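Local atomic coordinates of laccase (Botrytis aclada, PDB entry 3SQR), a protein that oxidises phenolic substrates such as hydroquinones with copper while reducing dioxygen to water, and probably serves in the breakdown of lignin and the detoxification of its products. Residues A[52-60]-A[377-385]; A[257-268]-A[310-321]. One frame throughout, in Å; residues are numbered along the deposited sequence.

Contact 1 of 2, residues A[52-60]-A[377-385]; sequences YSIDTNWYD and VPHLALDVG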
loop_
_atom_site.group_PDB
_atom_site.type_symbol
_atom_site.label_atom_id
_atom_site.label_comp_id
_atom_site.label_asym_id
_atom_site.label_seq_id
_atom_site.Cartn_x
_atom_site.Cartn_y
_atom_site.Cartn_z
ATOM N N TYR A 52 -17.640 16.890 -13.625
ATOM C CA TYR A 52 -17.589 15.954 -12.510
ATOM C C TYR A 52 -17.160 16.687 -11.290
ATOM O O TYR A 52 -16.778 17.862 -11.350
ATOM C CB TYR A 52 -16.602 14.853 -12.818
ATOM C CG TYR A 52 -16.836 14.205 -14.148
ATOM C CD1 TYR A 52 -17.828 13.247 -14.314
ATOM C CD2 TYR A 52 -16.063 14.544 -15.257
ATOM C CE1 TYR A 52 -18.036 12.646 -15.536
ATOM C CE2 TYR A 52 -16.266 13.923 -16.495
ATOM C CZ TYR A 52 -17.256 12.986 -16.621
ATOM O OH TYR A 52 -17.432 12.350 -17.857
ATOM N N SER A 53 -17.238 16.013 -10.167
ATOM C CA SER A 53 -16.918 16.655 -8.949
ATOM C C SER A 53 -16.661 15.636 -7.909
ATOM O O SER A 53 -16.745 14.405 -8.140
ATOM C CB SER A 53 -18.112 17.512 -8.488
ATOM O OG SER A 53 -19.136 16.704 -7.927
ATOM N N ILE A 54 -16.446 16.152 -6.719
ATOM C CA ILE A 54 -16.271 15.358 -5.511
ATOM C C ILE A 54 -17.514 14.525 -5.232
ATOM O O ILE A 54 -17.486 13.586 -4.462
ATOM C CB ILE A 54 -15.927 16.332 -4.345
ATOM C CG1 ILE A 54 -15.045 15.655 -3.337
ATOM C CG2 ILE A 54 -17.229 16.984 -3.755
ATOM C CD1 ILE A 54 -13.681 15.288 -3.898
ATOM N N ASP A 55 -18.657 14.924 -5.843
ATOM C CA ASP A 55 -19.897 14.199 -5.618
ATOM C C ASP A 55 -20.175 13.126 -6.673
ATOM O O ASP A 55 -21.153 12.326 -6.562
ATOM C CB ASP A 55 -21.057 15.209 -5.532
ATOM C CG ASP A 55 -20.945 16.104 -4.326
ATOM O OD1 ASP A 55 -20.759 15.590 -3.183
ATOM O OD2 ASP A 55 -21.044 17.295 -4.520
ATOM N N THR A 56 -19.313 13.062 -7.673
ATOM C CA THR A 56 -19.428 12.032 -8.669
ATOM C C THR A 56 -19.169 10.654 -8.086
ATOM O O THR A 56 -18.193 10.473 -7.344
ATOM C CB THR A 56 -18.478 12.299 -9.836
ATOM O OG1 THR A 56 -18.758 13.605 -10.376
ATOM C CG2 THR A 56 -18.590 11.199 -10.923
ATOM N N ASN A 57 -20.029 9.681 -8.401
ATOM C CA ASN A 57 -19.782 8.329 -7.959
ATOM C C ASN A 57 -18.775 7.682 -8.895
ATOM O O ASN A 57 -19.119 7.165 -9.926
ATOM C CB ASN A 57 -21.065 7.493 -7.864
ATOM C CG ASN A 57 -20.807 6.119 -7.250
ATOM O OD1 ASN A 57 -19.747 5.579 -7.446
ATOM N ND2 ASN A 57 -21.785 5.528 -6.568
ATOM N N TRP A 58 -17.490 7.721 -8.505
ATOM C CA TRP A 58 -16.432 7.190 -9.334
ATOM C C TRP A 58 -16.383 5.686 -9.454
ATOM O O TRP A 58 -15.644 5.192 -10.277
ATOM C CB TRP A 58 -15.064 7.728 -8.897
ATOM C CG TRP A 58 -14.627 7.148 -7.579
ATOM C CD1 TRP A 58 -13.851 6.055 -7.404
ATOM C CD2 TRP A 58 -14.902 7.664 -6.270
ATOM N NE1 TRP A 58 -13.641 5.820 -6.070
ATOM C CE2 TRP A 58 -14.247 6.820 -5.348
ATOM C CE3 TRP A 58 -15.624 8.762 -5.787
ATOM C CZ2 TRP A 58 -14.328 7.008 -3.976
ATOM C CZ3 TRP A 58 -15.698 8.952 -4.414
ATOM C CH2 TRP A 58 -15.040 8.077 -3.528
ATOM N N TYR A 59 -17.183 4.969 -8.643
ATOM C CA TYR A 59 -17.337 3.551 -8.837
ATOM C C TYR A 59 -18.191 3.283 -10.071
ATOM O O TYR A 59 -18.129 2.160 -10.577
ATOM C CB TYR A 59 -17.974 2.846 -7.618
ATOM C CG TYR A 59 -17.174 3.055 -6.349
ATOM C CD1 TYR A 59 -16.065 2.287 -6.091
ATOM C CD2 TYR A 59 -17.506 4.091 -5.464
ATOM C CE1 TYR A 59 -15.283 2.497 -4.943
ATOM C CE2 TYR A 59 -16.775 4.321 -4.350
ATOM C CZ TYR A 59 -15.652 3.534 -4.081
ATOM O OH TYR A 59 -14.924 3.855 -2.936
ATOM N N ASP A 60 -19.061 4.229 -10.409
ATOM C CA ASP A 60 -20.038 4.049 -11.462
ATOM C C ASP A 60 -19.776 4.872 -12.694
ATOM O O ASP A 60 -20.247 4.497 -13.756
ATOM C CB ASP A 60 -21.433 4.398 -10.928
ATOM C CG ASP A 60 -21.913 3.446 -9.832
ATOM O OD1 ASP A 60 -21.361 2.319 -9.659
ATOM O OD2 ASP A 60 -22.874 3.848 -9.133
ATOM N N VAL A 377 -15.064 9.494 7.333
ATOM C CA VAL A 377 -16.395 9.522 6.720
ATOM C C VAL A 377 -16.279 9.886 5.279
ATOM O O VAL A 377 -15.956 10.982 4.973
ATOM C CB VAL A 377 -17.311 10.549 7.454
ATOM C CG1 VAL A 377 -18.747 10.531 6.849
ATOM C CG2 VAL A 377 -17.300 10.216 8.925
ATOM N N PRO A 378 -16.485 8.919 4.360
ATOM C CA PRO A 378 -16.391 9.202 2.948
ATOM C C PRO A 378 -17.313 10.344 2.584
ATOM O O PRO A 378 -18.458 10.427 3.081
ATOM C CB PRO A 378 -16.806 7.877 2.289
ATOM C CG PRO A 378 -16.429 6.853 3.339
ATOM C CD PRO A 378 -16.839 7.526 4.620
ATOM N N HIS A 379 -16.808 11.220 1.746
ATOM C CA HIS A 379 -17.587 12.336 1.280
ATOM C C HIS A 379 -18.730 11.830 0.414
ATOM O O HIS A 379 -19.889 12.296 0.551
ATOM C CB HIS A 379 -16.743 13.311 0.469
ATOM C CG HIS A 379 -17.576 14.352 -0.183
ATOM N ND1 HIS A 379 -17.823 15.568 0.423
ATOM C CD2 HIS A 379 -18.331 14.325 -1.308
ATOM C CE1 HIS A 379 -18.666 16.266 -0.329
ATOM N NE2 HIS A 379 -18.992 15.541 -1.382
ATOM N N LEU A 380 -18.391 10.979 -0.553
ATOM C CA LEU A 380 -19.395 10.232 -1.273
ATOM C C LEU A 380 -19.953 9.102 -0.413
ATOM O O LEU A 380 -19.309 8.024 -0.199
ATOM C CB LEU A 380 -18.845 9.694 -2.599
ATOM C CG LEU A 380 -19.862 8.928 -3.443
ATOM C CD1 LEU A 380 -20.593 9.814 -4.407
ATOM C CD2 LEU A 380 -19.116 7.809 -4.221
ATOM N N ALA A 381 -21.137 9.333 0.141
ATOM C CA ALA A 381 -21.720 8.422 1.099
ATOM C C ALA A 381 -22.305 7.202 0.415
ATOM O O ALA A 381 -23.083 7.312 -0.550
ATOM C CB ALA A 381 -22.874 9.145 1.927
ATOM N N LEU A 382 -21.914 6.026 0.884
ATOM C CA LEU A 382 -22.440 4.771 0.335
ATOM C C LEU A 382 -22.724 3.836 1.461
ATOM O O LEU A 382 -22.007 3.818 2.510
ATOM C CB LEU A 382 -21.409 4.141 -0.636
ATOM C CG LEU A 382 -20.998 4.970 -1.873
ATOM C CD1 LEU A 382 -19.841 4.225 -2.549
ATOM C CD2 LEU A 382 -22.151 5.183 -2.821
ATOM N N ASP A 383 -23.725 3.000 1.236
ATOM C CA ASP A 383 -24.134 2.005 2.200
ATOM C C ASP A 383 -23.958 0.599 1.736
ATOM O O ASP A 383 -24.035 0.298 0.544
ATOM C CB ASP A 383 -25.619 2.188 2.564
ATOM C CG ASP A 383 -25.896 3.535 3.203
ATOM O OD1 ASP A 383 -24.982 4.232 3.700
ATOM O OD2 ASP A 383 -27.078 3.913 3.224
ATOM N N VAL A 384 -23.747 -0.280 2.705
ATOM C CA VAL A 384 -23.509 -1.672 2.462
ATOM C C VAL A 384 -24.911 -2.268 2.441
ATOM O O VAL A 384 -25.674 -2.048 3.364
ATOM C CB VAL A 384 -22.678 -2.321 3.587
ATOM C CG1 VAL A 384 -22.564 -3.874 3.416
ATOM C CG2 VAL A 384 -21.265 -1.668 3.644
ATOM N N GLY A 385 -25.213 -2.983 1.375
ATOM C CA GLY A 385 -26.515 -3.585 1.195
ATOM C C GLY A 385 -26.558 -4.971 1.783
ATOM O O GLY A 385 -25.732 -5.357 2.636
#
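Leu380 pushes its forked end into the bend of 52-60, while His379 beside it reaches out to Asp55. With CG anti to the backbone N (chi1 -178°), the Leu380 side chain runs out from its own loop and splits its two methyls. CD1 rests 3.4 Å from the carbonyl oxygen Asp55 O, and CD2 sits 3.6 Å from Trp58 CZ3 and also touches the Asn57 side chain and the edge of the Tyr59 ring. Leu382 adds a second apolar wedge, its CD1 lying 3.6 Å from Tyr59 CE2 and its CD2 against Asn57 ND2. The Tyr59 ring lies with one face toward Trp58 NE1, and its hydroxyl is held by Asp471 and Arg498.

At the outer end, His379 NE2 donates to Asp55 OD1 over 2.5 Å. The acceptor lies close to the imidazole plane, but the donor stands 37° out of the carboxylate plane. Ile54 covers part of one face of the same ring, with CG1 4.3 Å from the centroid of the His379 ring in a CH-pi contact. Asp55 is presented by a type I turn from Ser53 to Thr56, where Ser53 OG accepts from Asp55 N in an ST turn. An Asx turn follows, Asn57 OD1 taking the amide of Tyr59 at 2.9 Å from Tyr59 N.

Two loops are thus joined by an apolar wedge beside one short polar bond; the carboxylate would probably favour a protonated imidazole, giving the pair some ionic character.

Contact 2 of 2, residues A[257-268]-A[310-321]; sequences FVEGTKYRLRLI and RYDVIVEANAAA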
loop_
_atom_site.group_PDB
_atom_site.type_symbol
_atom_site.label_atom_id
_atom_site.label_comp_id
_atom_site.label_asym_id
_atom_site.label_seq_id
_atom_site.Cartn_x
_atom_site.Cartn_y
_atom_site.Cartn_z
ATOM N N PHE A 257 7.722 25.755 3.476
ATOM C CA PHE A 257 6.438 26.359 3.430
ATOM C C PHE A 257 6.617 27.891 3.257
ATOM O O PHE A 257 7.564 28.497 3.807
ATOM C CB PHE A 257 5.629 26.172 4.706
ATOM C CG PHE A 257 4.896 24.882 4.839
ATOM C CD1 PHE A 257 4.848 23.929 3.804
ATOM C CD2 PHE A 257 4.272 24.587 6.024
ATOM C CE1 PHE A 257 4.149 22.746 4.009
ATOM C CE2 PHE A 257 3.571 23.384 6.222
ATOM C CZ PHE A 257 3.521 22.490 5.194
ATOM N N VAL A 258 5.726 28.441 2.459
ATOM C CA VAL A 258 5.479 29.872 2.325
ATOM C C VAL A 258 4.277 30.266 3.191
ATOM O O VAL A 258 3.178 29.733 3.147
ATOM C CB VAL A 258 5.213 30.270 0.853
ATOM C CG1 VAL A 258 4.771 31.815 0.809
ATOM C CG2 VAL A 258 6.420 30.013 -0.018
ATOM N N GLU A 259 4.505 31.250 4.043
ATOM C CA GLU A 259 3.552 31.595 5.023
ATOM C C GLU A 259 2.191 31.942 4.365
ATOM O O GLU A 259 2.159 32.603 3.342
ATOM C CB GLU A 259 4.162 32.793 5.822
ATOM C CG GLU A 259 3.244 33.296 6.804
ATOM C CD GLU A 259 3.204 32.557 8.111
ATOM O OE1 GLU A 259 4.237 32.115 8.657
ATOM O OE2 GLU A 259 2.107 32.475 8.651
ATOM N N GLY A 260 1.105 31.456 4.947
ATOM C CA GLY A 260 -0.267 31.670 4.456
ATOM C C GLY A 260 -0.709 30.729 3.330
ATOM O O GLY A 260 -1.859 30.756 2.943
ATOM N N THR A 261 0.187 29.870 2.852
ATOM C CA THR A 261 -0.141 28.969 1.735
ATOM C C THR A 261 -0.758 27.675 2.314
ATOM O O THR A 261 -0.324 27.188 3.373
ATOM C CB THR A 261 1.103 28.635 0.925
ATOM O OG1 THR A 261 1.725 29.825 0.419
ATOM C CG2 THR A 261 0.781 27.745 -0.323
ATOM N N LYS A 262 -1.771 27.127 1.632
ATOM C CA LYS A 262 -2.306 25.808 2.012
ATOM C C LYS A 262 -1.683 24.746 1.094
ATOM O O LYS A 262 -1.696 24.883 -0.134
ATOM C CB LYS A 262 -3.807 25.775 1.930
ATOM C CG LYS A 262 -4.526 26.653 2.953
ATOM C CD LYS A 262 -6.002 26.557 2.611
ATOM C CE LYS A 262 -6.889 27.316 3.581
ATOM N NZ LYS A 262 -8.284 27.347 3.015
ATOM N N TYR A 263 -1.135 23.712 1.712
ATOM C CA TYR A 263 -0.385 22.656 1.030
ATOM C C TYR A 263 -1.112 21.334 1.197
ATOM O O TYR A 263 -1.530 20.974 2.259
ATOM C CB TYR A 263 0.985 22.481 1.608
ATOM C CG TYR A 263 1.827 23.689 1.388
ATOM C CD1 TYR A 263 2.526 23.842 0.229
ATOM C CD2 TYR A 263 1.934 24.678 2.373
ATOM C CE1 TYR A 263 3.272 24.945 -0.039
ATOM C CE2 TYR A 263 2.725 25.788 2.127
ATOM C CZ TYR A 263 3.387 25.923 0.943
ATOM O OH TYR A 263 4.206 27.025 0.659
ATOM N N ARG A 264 -1.233 20.620 0.090
ATOM C CA ARG A 264 -1.651 19.220 0.105
ATOM C C ARG A 264 -0.397 18.329 0.163
ATOM O O ARG A 264 0.547 18.457 -0.616
ATOM C CB ARG A 264 -2.447 18.925 -1.161
ATOM C CG ARG A 264 -2.840 17.471 -1.261
ATOM C CD ARG A 264 -3.656 17.285 -2.487
ATOM N NE ARG A 264 -4.326 15.997 -2.467
ATOM C CZ ARG A 264 -5.356 15.724 -3.260
ATOM N NH1 ARG A 264 -5.866 16.638 -4.094
ATOM N NH2 ARG A 264 -5.895 14.524 -3.208
ATOM N N LEU A 265 -0.352 17.524 1.192
ATOM C CA LEU A 265 0.722 16.508 1.404
ATOM C C LEU A 265 0.064 15.155 1.271
ATOM O O LEU A 265 -0.976 14.903 1.829
ATOM C CB LEU A 265 1.282 16.589 2.807
ATOM C CG LEU A 265 2.178 17.787 3.164
ATOM C CD1 LEU A 265 1.607 19.151 2.783
ATOM C CD2 LEU A 265 2.600 17.656 4.658
ATOM N N ARG A 266 0.776 14.240 0.640
ATOM C CA ARG A 266 0.179 12.927 0.332
ATOM C C ARG A 266 1.036 11.905 1.017
ATOM O O ARG A 266 2.142 11.659 0.593
ATOM C CB ARG A 266 0.138 12.746 -1.169
ATOM C CG ARG A 266 -0.616 13.836 -1.943
ATOM C CD ARG A 266 -0.435 13.602 -3.402
ATOM N NE ARG A 266 -1.136 14.503 -4.276
ATOM C CZ ARG A 266 -2.312 14.266 -4.859
ATOM N NH1 ARG A 266 -2.979 13.167 -4.599
ATOM N NH2 ARG A 266 -2.841 15.164 -5.681
ATOM N N LEU A 267 0.525 11.390 2.118
ATOM C CA LEU A 267 1.282 10.593 3.023
ATOM C C LEU A 267 1.060 9.137 2.710
ATOM O O LEU A 267 -0.075 8.693 2.599
ATOM C CB LEU A 267 0.885 10.877 4.447
ATOM C CG LEU A 267 0.980 12.384 4.810
ATOM C CD1 LEU A 267 0.306 12.663 6.168
ATOM C CD2 LEU A 267 2.435 12.840 4.771
ATOM N N ILE A 268 2.161 8.411 2.603
ATOM C CA ILE A 268 2.140 6.949 2.359
ATOM C C ILE A 268 3.099 6.239 3.236
ATOM O O ILE A 268 4.288 6.546 3.236
ATOM C CB ILE A 268 2.417 6.566 0.906
ATOM C CG1 ILE A 268 1.743 7.540 -0.064
ATOM C CG2 ILE A 268 2.011 5.005 0.649
ATOM C CD1 ILE A 268 1.823 7.115 -1.491
ATOM N N ARG A 310 -2.736 5.460 2.780
ATOM C CA ARG A 310 -2.452 6.782 2.316
ATOM C C ARG A 310 -3.382 7.666 3.027
ATOM O O ARG A 310 -4.471 7.247 3.365
ATOM C CB ARG A 310 -2.646 6.988 0.793
ATOM C CG ARG A 310 -1.638 6.237 -0.022
ATOM C CD ARG A 310 -2.015 4.813 -0.200
ATOM N NE ARG A 310 -3.147 4.704 -1.086
ATOM C CZ ARG A 310 -4.004 3.676 -1.123
ATOM N NH1 ARG A 310 -3.937 2.696 -0.251
ATOM N NH2 ARG A 310 -4.962 3.679 -2.036
ATOM N N TYR A 311 -2.911 8.879 3.276
ATOM C CA TYR A 311 -3.797 9.974 3.655
ATOM C C TYR A 311 -3.389 11.172 2.885
ATOM O O TYR A 311 -2.182 11.456 2.711
ATOM C CB TYR A 311 -3.685 10.248 5.134
ATOM C CG TYR A 311 -4.383 9.252 6.004
ATOM C CD1 TYR A 311 -5.753 9.327 6.229
ATOM C CD2 TYR A 311 -3.685 8.204 6.569
ATOM C CE1 TYR A 311 -6.374 8.423 7.036
ATOM C CE2 TYR A 311 -4.305 7.295 7.397
ATOM C CZ TYR A 311 -5.646 7.399 7.622
ATOM O OH TYR A 311 -6.253 6.525 8.422
ATOM N N ASP A 312 -4.379 11.973 2.530
ATOM C CA ASP A 312 -4.125 13.251 1.946
ATOM C C ASP A 312 -4.528 14.215 3.069
ATOM O O ASP A 312 -5.592 14.072 3.685
ATOM C CB ASP A 312 -4.969 13.562 0.737
ATOM C CG ASP A 312 -4.533 12.832 -0.503
ATOM O OD1 ASP A 312 -4.841 11.660 -0.545
ATOM O OD2 ASP A 312 -3.916 13.419 -1.418
ATOM N N VAL A 313 -3.611 15.134 3.334
ATOM C CA VAL A 313 -3.869 16.214 4.310
ATOM C C VAL A 313 -3.535 17.566 3.723
ATOM O O VAL A 313 -2.676 17.744 2.906
ATOM C CB VAL A 313 -3.061 15.970 5.616
ATOM C CG1 VAL A 313 -3.357 14.572 6.184
ATOM C CG2 VAL A 313 -1.519 16.129 5.314
ATOM N N ILE A 314 -4.247 18.570 4.227
ATOM C CA ILE A 314 -3.992 19.921 3.836
ATOM C C ILE A 314 -3.410 20.567 5.088
ATOM O O ILE A 314 -3.946 20.382 6.184
ATOM C CB ILE A 314 -5.254 20.678 3.470
ATOM C CG1 ILE A 314 -5.908 20.085 2.234
ATOM C CG2 ILE A 314 -4.905 22.181 3.136
ATOM C CD1 ILE A 314 -5.040 19.909 1.057
ATOM N N VAL A 315 -2.285 21.239 4.886
ATOM C CA VAL A 315 -1.607 21.898 6.018
ATOM C C VAL A 315 -1.500 23.369 5.597
ATOM O O VAL A 315 -0.930 23.689 4.538
ATOM C CB VAL A 315 -0.255 21.361 6.326
ATOM C CG1 VAL A 315 0.248 22.070 7.624
ATOM C CG2 VAL A 315 -0.310 19.875 6.594
ATOM N N GLU A 316 -2.030 24.233 6.456
ATOM C CA GLU A 316 -1.878 25.678 6.277
ATOM C C GLU A 316 -0.664 26.143 7.068
ATOM O O GLU A 316 -0.492 25.769 8.247
ATOM C CB GLU A 316 -3.165 26.417 6.674
ATOM C CG GLU A 316 -3.025 27.890 6.508
ATOM C CD GLU A 316 -4.346 28.581 6.724
ATOM O OE1 GLU A 316 -5.076 28.141 7.633
ATOM O OE2 GLU A 316 -4.636 29.544 5.964
ATOM N N ALA A 317 0.200 26.846 6.344
ATOM C CA ALA A 317 1.471 27.314 6.817
ATOM C C ALA A 317 1.147 28.634 7.595
ATOM O O ALA A 317 1.524 29.703 7.163
ATOM C CB ALA A 317 2.392 27.589 5.660
ATOM N N ASN A 318 0.488 28.469 8.717
ATOM C CA ASN A 318 0.027 29.602 9.546
ATOM C C ASN A 318 0.791 29.700 10.878
ATOM O O ASN A 318 0.269 30.270 11.846
ATOM C CB ASN A 318 -1.487 29.477 9.840
ATOM C CG ASN A 318 -1.880 28.180 10.546
ATOM O OD1 ASN A 318 -1.057 27.292 10.837
ATOM N ND2 ASN A 318 -3.175 28.061 10.828
ATOM N N ALA A 319 1.956 29.078 10.969
ATOM C CA ALA A 319 2.776 29.174 12.180
ATOM C C ALA A 319 3.777 30.321 12.067
ATOM O O ALA A 319 4.041 30.900 10.981
ATOM C CB ALA A 319 3.513 27.831 12.501
ATOM N N ALA A 320 4.334 30.661 13.244
ATOM C CA ALA A 320 5.480 31.544 13.292
ATOM C C ALA A 320 6.493 30.928 12.351
ATOM O O ALA A 320 6.671 29.676 12.388
ATOM C CB ALA A 320 6.041 31.585 14.720
ATOM N N ALA A 321 7.095 31.754 11.495
ATOM C CA ALA A 321 8.116 31.301 10.579
ATOM C C ALA A 321 9.324 30.769 11.344
ATOM O O ALA A 321 9.993 31.480 12.094
ATOM C CB ALA A 321 8.541 32.378 9.590
#
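Val313 and Val315 meet Leu265 and Leu267 on one face of an antiparallel strand pair, and just past the strand ends Ala317 meets Phe257. Val313 CG2 fits between two leucines, 3.8 Å from Leu265 CB and 4.0 Å from Leu267 CD1. Val315 divides its methyls: CG1, anti to the backbone N (chi1 -175°), meets the Phe257 ring, while CG2 meets Leu265 CD2. Ala317 CB lies 3.6 Å from Phe257 CD2 and at the edge of the Tyr263 ring, whose one face is taken by Phe257 and the other by Thr261 CG2. Tyr263 OH in turn accepts from Val258 N.

Paired amides and carbonyls of Tyr263 with Val315, Leu265 with Val313 and Leu267 with Tyr311 join the strands. Past their end, Ala317 N bonds to Thr261 O and Gly260 N to Ala317 O, tying in the type II turn from Val258 to Thr261.

The opposite face carries the charged groups of Arg264, Arg266 and Asp312, with Ile314 packed against the Arg264 chain. Extended from CG to NE, Arg264 grips one oxygen side-on: NE is 2.8 Å and NH2 2.9 Å from Asp312 OD2, which lies in the guanidinium plane although the carboxylate is turned 72° from it. Arg266 lays its guanidinium over one face of that of Arg264, with Arg266 NH1 3.3 Å from Asp312 OD2 as a purely electrostatic partner; Thr164 and Asp196 hold its polar end. Farther along, Arg310 CG packs 3.6 Å from Ile268 CG1, and the Arg310 guanidinium pairs with Asp500.

These are adjacent central strands in a sheet of the cupredoxin-like second domain of a multicopper oxidase.

The centres of contacts 1 and 2 lie 25 Å apart, with about 8 Å between their nearest atoms, so they do not touch. Along the chain, both segments of contact 2 fall between 52-60 and 377-385. Strand 293-300 relates them: it is an edge strand of the sheet that contains contact 2, and its Val293 and Pro294 pack against side chains of contact 1. Only contact 2 approaches the copper centre: the Arg310 side chain comes about 3 Å from that of His126, a copper ligand, and about 7 Å from a copper ion. Contact 1 is away from the annotated sites and joins two largely irregular segments, only partly buried.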